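Local coordinates for flagellar basal body rod modification protein (Helicobacter pylori 26695, PDB 4ZZF) that is probably required for assembly of the flagellar hook, where it may act as a scaffolding protein, at residues E81-K85 against G86-I90; Q105-I108 against G109-E112. All blocks are in the same frame, centred on the assembly; numbering follows the deposited sequence.

Contact 1: residues E81-K85 against G86-I90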
ATOM      1  N   GLU A  81       4.557 -45.118 -16.497  1.00 69.38           N
ATOM      2  CA  GLU A  81       3.845 -45.877 -15.461  1.00 69.25           C
ATOM      3  C   GLU A  81       3.142 -44.944 -14.467  1.00 69.80           C
ATOM      4  O   GLU A  81       3.769 -44.020 -13.955  1.00 66.41           O
ATOM      5  CB  GLU A  81       4.827 -46.763 -14.700  1.00 70.92           C
ATOM      6  CG  GLU A  81       6.064 -47.134 -15.504  1.00 77.54           C
ATOM      7  CD  GLU A  81       6.956 -48.136 -14.783  1.00 87.61           C
ATOM      8  OE1 GLU A  81       6.948 -48.138 -13.527  1.00 87.15           O
ATOM      9  OE2 GLU A  81       7.671 -48.908 -15.469  1.00 87.32           O
ATOM     10  N   LYS A  82       1.864 -45.178 -14.173  1.00 67.91           N
ATOM     11  CA  LYS A  82       1.171 -44.333 -13.201  1.00 63.75           C
ATOM     12  C   LYS A  82       1.692 -44.572 -11.790  1.00 64.64           C
ATOM     13  O   LYS A  82       1.698 -45.701 -11.302  1.00 65.76           O
ATOM     14  CB  LYS A  82      -0.345 -44.548 -13.258  1.00 65.57           C
ATOM     15  CG  LYS A  82      -0.973 -43.944 -14.515  1.00 68.40           C
ATOM     16  CD  LYS A  82      -2.373 -43.404 -14.259  1.00 70.92           C
ATOM     17  CE  LYS A  82      -2.901 -42.675 -15.494  1.00 70.87           C
ATOM     18  NZ  LYS A  82      -4.255 -42.077 -15.281  1.00 78.74           N
ATOM     19  N   VAL A  83       2.127 -43.487 -11.151  1.00 61.08           N
ATOM     20  CA  VAL A  83       2.801 -43.528  -9.853  1.00 59.00           C
ATOM     21  C   VAL A  83       1.825 -43.648  -8.678  1.00 60.76           C
ATOM     22  O   VAL A  83       0.627 -43.401  -8.842  1.00 58.49           O
ATOM     23  CB  VAL A  83       3.648 -42.273  -9.668  1.00 61.83           C
ATOM     24  CG1 VAL A  83       4.678 -42.169 -10.800  1.00 62.57           C
ATOM     25  CG2 VAL A  83       2.739 -41.044  -9.627  1.00 61.98           C
ATOM     26  N   PRO A  84       2.329 -44.039  -7.489  1.00 56.60           N
ATOM     27  CA  PRO A  84       1.429 -44.149  -6.328  1.00 63.17           C
ATOM     28  C   PRO A  84       0.714 -42.839  -5.991  1.00 64.62           C
ATOM     29  O   PRO A  84       1.264 -41.755  -6.201  1.00 61.20           O
ATOM     30  CB  PRO A  84       2.363 -44.572  -5.179  1.00 58.85           C
ATOM     31  CG  PRO A  84       3.751 -44.389  -5.694  1.00 61.70           C
ATOM     32  CD  PRO A  84       3.677 -44.538  -7.179  1.00 58.66           C
ATOM     33  N   LYS A  85      -0.517 -42.947  -5.502  1.00 63.40           N
ATOM     34  CA  LYS A  85      -1.275 -41.768  -5.127  1.00 61.70           C
ATOM     35  C   LYS A  85      -0.558 -41.074  -3.981  1.00 58.99           C
ATOM     36  O   LYS A  85       0.192 -41.701  -3.235  1.00 58.55           O
ATOM     37  CB  LYS A  85      -2.714 -42.127  -4.731  1.00 60.87           C
ATOM     38  CG  LYS A  85      -2.860 -42.874  -3.406  1.00 61.86           C
ATOM     39  CD  LYS A  85      -4.316 -43.319  -3.159  1.00 62.94           C
ATOM     40  CE  LYS A  85      -5.104 -42.302  -2.335  1.00 63.70           C
ATOM     41  NZ  LYS A  85      -6.489 -42.776  -1.973  1.00 63.26           N
ATOM     42  N   GLY A  86      -0.778 -39.771  -3.853  1.00 56.91           N
ATOM     43  CA  GLY A  86      -0.190 -39.023  -2.761  1.00 57.45           C
ATOM     44  C   GLY A  86       0.162 -37.603  -3.128  1.00 53.63           C
ATOM     45  O   GLY A  86      -0.272 -37.092  -4.169  1.00 51.10           O
ATOM     46  N   ASN A  87       0.935 -36.968  -2.255  1.00 55.92           N
ATOM     47  CA  ASN A  87       1.390 -35.610  -2.487  1.00 57.95           C
ATOM     48  C   ASN A  87       2.686 -35.550  -3.278  1.00 51.93           C
ATOM     49  O   ASN A  87       3.692 -36.149  -2.899  1.00 49.07           O
ATOM     50  CB  ASN A  87       1.594 -34.865  -1.173  1.00 55.87           C
ATOM     51  CG  ASN A  87       0.832 -33.557  -1.131  1.00 66.84           C
ATOM     52  OD1 ASN A  87      -0.295 -33.475  -1.622  1.00 70.05           O
ATOM     53  ND2 ASN A  87       1.497 -32.491  -0.664  1.00 64.10           N
ATOM     54  N   TYR A  88       2.651 -34.809  -4.375  1.00 48.89           N
ATOM     55  CA  TYR A  88       3.842 -34.569  -5.179  1.00 46.47           C
ATOM     56  C   TYR A  88       4.269 -33.102  -5.173  1.00 45.20           C
ATOM     57  O   TYR A  88       3.466 -32.203  -5.443  1.00 44.84           O
ATOM     58  CB  TYR A  88       3.590 -35.052  -6.597  1.00 45.49           C
ATOM     59  CG  TYR A  88       3.594 -36.548  -6.653  1.00 48.00           C
ATOM     60  CD1 TYR A  88       2.459 -37.283  -6.308  1.00 48.75           C
ATOM     61  CD2 TYR A  88       4.742 -37.236  -7.009  1.00 48.78           C
ATOM     62  CE1 TYR A  88       2.467 -38.667  -6.344  1.00 54.98           C
ATOM     63  CE2 TYR A  88       4.766 -38.614  -7.047  1.00 53.64           C
ATOM     64  CZ  TYR A  88       3.630 -39.327  -6.717  1.00 58.97           C
ATOM     65  OH  TYR A  88       3.676 -40.699  -6.756  1.00 62.96           O
ATOM     66  N   LYS A  89       5.536 -32.875  -4.846  1.00 41.92           N
ATOM     67  CA  LYS A  89       6.144 -31.543  -4.917  1.00 45.06           C
ATOM     68  C   LYS A  89       6.475 -31.169  -6.357  1.00 45.41           C
ATOM     69  O   LYS A  89       7.130 -31.932  -7.076  1.00 42.12           O
ATOM     70  CB  LYS A  89       7.420 -31.480  -4.070  1.00 44.10           C
ATOM     71  CG  LYS A  89       7.220 -31.869  -2.626  1.00 51.73           C
ATOM     72  CD  LYS A  89       8.547 -31.982  -1.893  1.00 54.49           C
ATOM     73  CE  LYS A  89       8.355 -32.496  -0.467  1.00 65.23           C
ATOM     74  NZ  LYS A  89       9.619 -32.459   0.335  1.00 67.10           N
ATOM     75  N   ILE A  90       6.033 -29.990  -6.773  1.00 41.11           N
ATOM     76  CA  ILE A  90       6.282 -29.523  -8.127  1.00 41.57           C
ATOM     77  C   ILE A  90       7.098 -28.231  -8.100  1.00 43.62           C
ATOM     78  O   ILE A  90       6.724 -27.263  -7.420  1.00 39.39           O
ATOM     79  CB  ILE A  90       4.970 -29.299  -8.893  1.00 39.63           C
ATOM     80  CG1 ILE A  90       4.160 -30.599  -8.926  1.00 43.73           C
ATOM     81  CG2 ILE A  90       5.262 -28.813 -10.301  1.00 39.02           C
ATOM     82  CD1 ILE A  90       2.831 -30.480  -9.628  1.00 42.53           C
TER
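The ring of Y88 reaches back along its own chain to the carbonyl of P84, four residues earlier. This is the geometry of a tyrosine corner, a feature of Greek-key β-proteins in which a tyrosine near one end of a strand bonds back to the backbone of the connection just before it; here the tyrosine lies in strand 86-94 of the FlgD Ig-like domain. The V-P-K-G-N-Y sequence from V83 to Y88 matches the LxPGxY pattern of the motif at V83 (a valine for the leucine), G86 and Y88, with the proline shifted one place earlier. Two observations support the assignment. The donor is Y88 OH, at 2.7 Å from P84 O, and it lies in the carbonyl plane on a lone pair, with a C=O...donor angle of 141°. Y88 also has its CG anti to the carbonyl carbon (chi1 -73°), which turns the ring back toward the loop, so that P84 O meets it at the edge.

The packed side belongs to V83 and the tyrosine, both buried. V83 CG2 sits 3.5 Å from Y88 CZ, approaching obliquely. Around the pair, F19 and V54 touch both side chains, and W73 makes an edge-to-face contact with the Y88 ring.

The other side is looser: P84 and K85 are exposed in the assembly. The P84 ring comes no nearer than 3.8 Å, from CG to Y88 OH, and K85 directs its chain away from the strand. At the bend G86 has a positive phi, in a backbone region largely confined to glycine. The V83 methyl CG2 also comes within 3.0 Å of Y88 OH, a close approach to a polar atom.

Contact 2: residues Q105-I108 against G109-E112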
ATOM      1  N   GLN A 105      14.340 -20.017 -10.053  1.00 36.42           N
ATOM      2  CA  GLN A 105      13.471 -21.086  -9.581  1.00 39.25           C
ATOM      3  C   GLN A 105      12.062 -20.618  -9.322  1.00 37.11           C
ATOM      4  O   GLN A 105      11.825 -19.452  -9.020  1.00 35.27           O
ATOM      5  CB  GLN A 105      14.033 -21.695  -8.309  1.00 39.11           C
ATOM      6  CG  GLN A 105      15.486 -22.072  -8.459  1.00 44.90           C
ATOM      7  CD  GLN A 105      15.896 -23.119  -7.469  1.00 58.08           C
ATOM      8  OE1 GLN A 105      15.828 -22.904  -6.256  1.00 68.68           O
ATOM      9  NE2 GLN A 105      16.305 -24.279  -7.974  1.00 65.45           N
ATOM     10  N   THR A 106      11.126 -21.549  -9.436  1.00 39.23           N
ATOM     11  CA  THR A 106       9.782 -21.333  -8.938  1.00 36.41           C
ATOM     12  C   THR A 106       9.180 -22.676  -8.539  1.00 38.15           C
ATOM     13  O   THR A 106       9.827 -23.715  -8.659  1.00 34.51           O
ATOM     14  CB  THR A 106       8.893 -20.613  -9.978  1.00 32.21           C
ATOM     15  OG1 THR A 106       7.675 -20.191  -9.348  1.00 34.75           O
ATOM     16  CG2 THR A 106       8.587 -21.519 -11.155  1.00 30.96           C
ATOM     17  N   ARG A 107       7.954 -22.647  -8.033  1.00 36.05           N
ATOM     18  CA  ARG A 107       7.356 -23.831  -7.431  1.00 37.98           C
ATOM     19  C   ARG A 107       5.901 -23.528  -7.206  1.00 40.70           C
ATOM     20  O   ARG A 107       5.502 -22.356  -7.190  1.00 33.45           O
ATOM     21  CB  ARG A 107       8.022 -24.186  -6.095  1.00 37.00           C
ATOM     22  CG  ARG A 107       7.906 -23.053  -5.071  1.00 41.00           C
ATOM     23  CD  ARG A 107       8.060 -23.544  -3.644  1.00 39.73           C
ATOM     24  NE  ARG A 107       8.066 -22.459  -2.662  1.00 38.85           N
ATOM     25  CZ  ARG A 107       7.062 -22.183  -1.830  1.00 38.99           C
ATOM     26  NH1 ARG A 107       5.947 -22.904  -1.861  1.00 37.64           N
ATOM     27  NH2 ARG A 107       7.170 -21.180  -0.966  1.00 35.08           N
ATOM     28  N   ILE A 108       5.114 -24.580  -7.039  1.00 38.82           N
ATOM     29  CA  ILE A 108       3.735 -24.443  -6.610  1.00 41.91           C
ATOM     30  C   ILE A 108       3.648 -23.704  -5.269  1.00 38.86           C
ATOM     31  O   ILE A 108       4.451 -23.947  -4.366  1.00 38.75           O
ATOM     32  CB  ILE A 108       3.075 -25.827  -6.485  1.00 46.10           C
ATOM     33  CG1 ILE A 108       2.706 -26.348  -7.868  1.00 45.61           C
ATOM     34  CG2 ILE A 108       1.820 -25.779  -5.613  1.00 49.92           C
ATOM     35  CD1 ILE A 108       1.795 -27.556  -7.807  1.00 53.95           C
ATOM     36  N   GLY A 109       2.677 -22.808  -5.122  1.00 38.89           N
ATOM     37  CA  GLY A 109       2.445 -22.183  -3.824  1.00 36.65           C
ATOM     38  C   GLY A 109       3.216 -20.892  -3.586  1.00 36.81           C
ATOM     39  O   GLY A 109       3.434 -20.489  -2.445  1.00 34.12           O
ATOM     40  N   ARG A 110       3.637 -20.241  -4.668  1.00 33.25           N
ATOM     41  CA  ARG A 110       4.202 -18.902  -4.578  1.00 33.84           C
ATOM     42  C   ARG A 110       3.793 -18.118  -5.811  1.00 32.56           C
ATOM     43  O   ARG A 110       3.504 -18.693  -6.851  1.00 34.07           O
ATOM     44  CB  ARG A 110       5.733 -18.946  -4.453  1.00 32.29           C
ATOM     45  CG  ARG A 110       6.446 -19.505  -5.705  1.00 32.55           C
ATOM     46  CD  ARG A 110       7.962 -19.288  -5.642  1.00 31.37           C
ATOM     47  NE  ARG A 110       8.328 -17.873  -5.661  1.00 33.18           N
ATOM     48  CZ  ARG A 110       8.461 -17.156  -6.776  1.00 33.76           C
ATOM     49  NH1 ARG A 110       8.248 -17.720  -7.957  1.00 33.54           N
ATOM     50  NH2 ARG A 110       8.786 -15.874  -6.718  1.00 30.77           N
ATOM     51  N   GLY A 111       3.770 -16.801  -5.700  1.00 35.52           N
ATOM     52  CA  GLY A 111       3.462 -15.981  -6.849  1.00 33.56           C
ATOM     53  C   GLY A 111       2.761 -14.708  -6.453  1.00 35.84           C
ATOM     54  O   GLY A 111       2.532 -14.438  -5.262  1.00 33.82           O
ATOM     55  N   GLU A 112       2.413 -13.922  -7.461  1.00 35.43           N
ATOM     56  CA  GLU A 112       1.749 -12.666  -7.204  1.00 37.93           C
ATOM     57  C   GLU A 112       0.386 -12.894  -6.578  1.00 37.71           C
ATOM     58  O   GLU A 112      -0.364 -13.775  -6.997  1.00 37.36           O
ATOM     59  CB  GLU A 112       1.603 -11.859  -8.482  1.00 38.19           C
ATOM     60  CG  GLU A 112       1.064 -10.463  -8.223  1.00 43.71           C
ATOM     61  CD  GLU A 112       1.050  -9.593  -9.473  1.00 53.12           C
ATOM     62  OE1 GLU A 112       0.789 -10.126 -10.576  1.00 57.90           O
ATOM     63  OE2 GLU A 112       1.301  -8.378  -9.337  1.00 55.71           O
TER
HETATM   64  O   HOH W   1       3.854 -20.704  -8.656  1.00 34.46           O
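The hydroxyl of T106 is gripped from two directions: OG1 accepts a hydrogen bond from R110 NH1 at 2.9 Å and is also hydrogen-bonded to the backbone carbonyl of F30. The first bond is moderately bent, with an N-H...O angle of 142°, yet OG1 lies almost exactly in the guanidinium plane, at its edge. The R110 chain bends at chi3 (-65°), which folds its end back toward the threonine. The remaining nitrogens of this group are engaged as well: NE forms a salt bridge with E11, while NH2 forms one with D32 and a hydrogen bond with the Y141 hydroxyl, so its rotation is fixed from several sides.

R107 and R110 pack through their aliphatic parts, R107 CG standing 3.8 Å from R110 CD. R110 CB lies over one face of the R107 guanidinium, and the two guanidinium planes are turned 60° apart. The NE atoms of R107 and R110 are 5.5 Å apart, and the carboxylate of E11 is salt-bridged to both guanidinium groups. R107 NH1 adds a weak bond to I108 O, at 3.1 Å.

Between the backbones a water donates to R107 O at 2.8 Å and to R110 O at 2.7 Å, satisfying both carbonyls across the turn. G109 takes up a left-handed conformation in the bend. A backbone bond joins G111 to A10, beyond the turn. The arrangement is that of an interdomain linker: the chain turns a corner at G111 and passes from the Ig-like domain to the neighbouring small β-domain.

In the fold
Contact 1 and contact 2 follow in series along this truncated piece of FlgD, which contains the Ig-like domain. Their centres are about 19 Å apart, yet they meet through the sheet that holds the neighbouring antiparallel strands 86-94 and 104-107. The evidence is a probable backbone hydrogen bond from I108 N to I90 O, 3.2 Å long, with R107 CB packed 3.6 Å from that same I90 O. Residues 81-90 bring the chain into the sheet at a peripheral corner, about 16 Å from the centre of the chain. Residues 105-112 take it out again only about 4 Å from that centre, at the junction of the two domains. No other subunit of the assembly touches either contact.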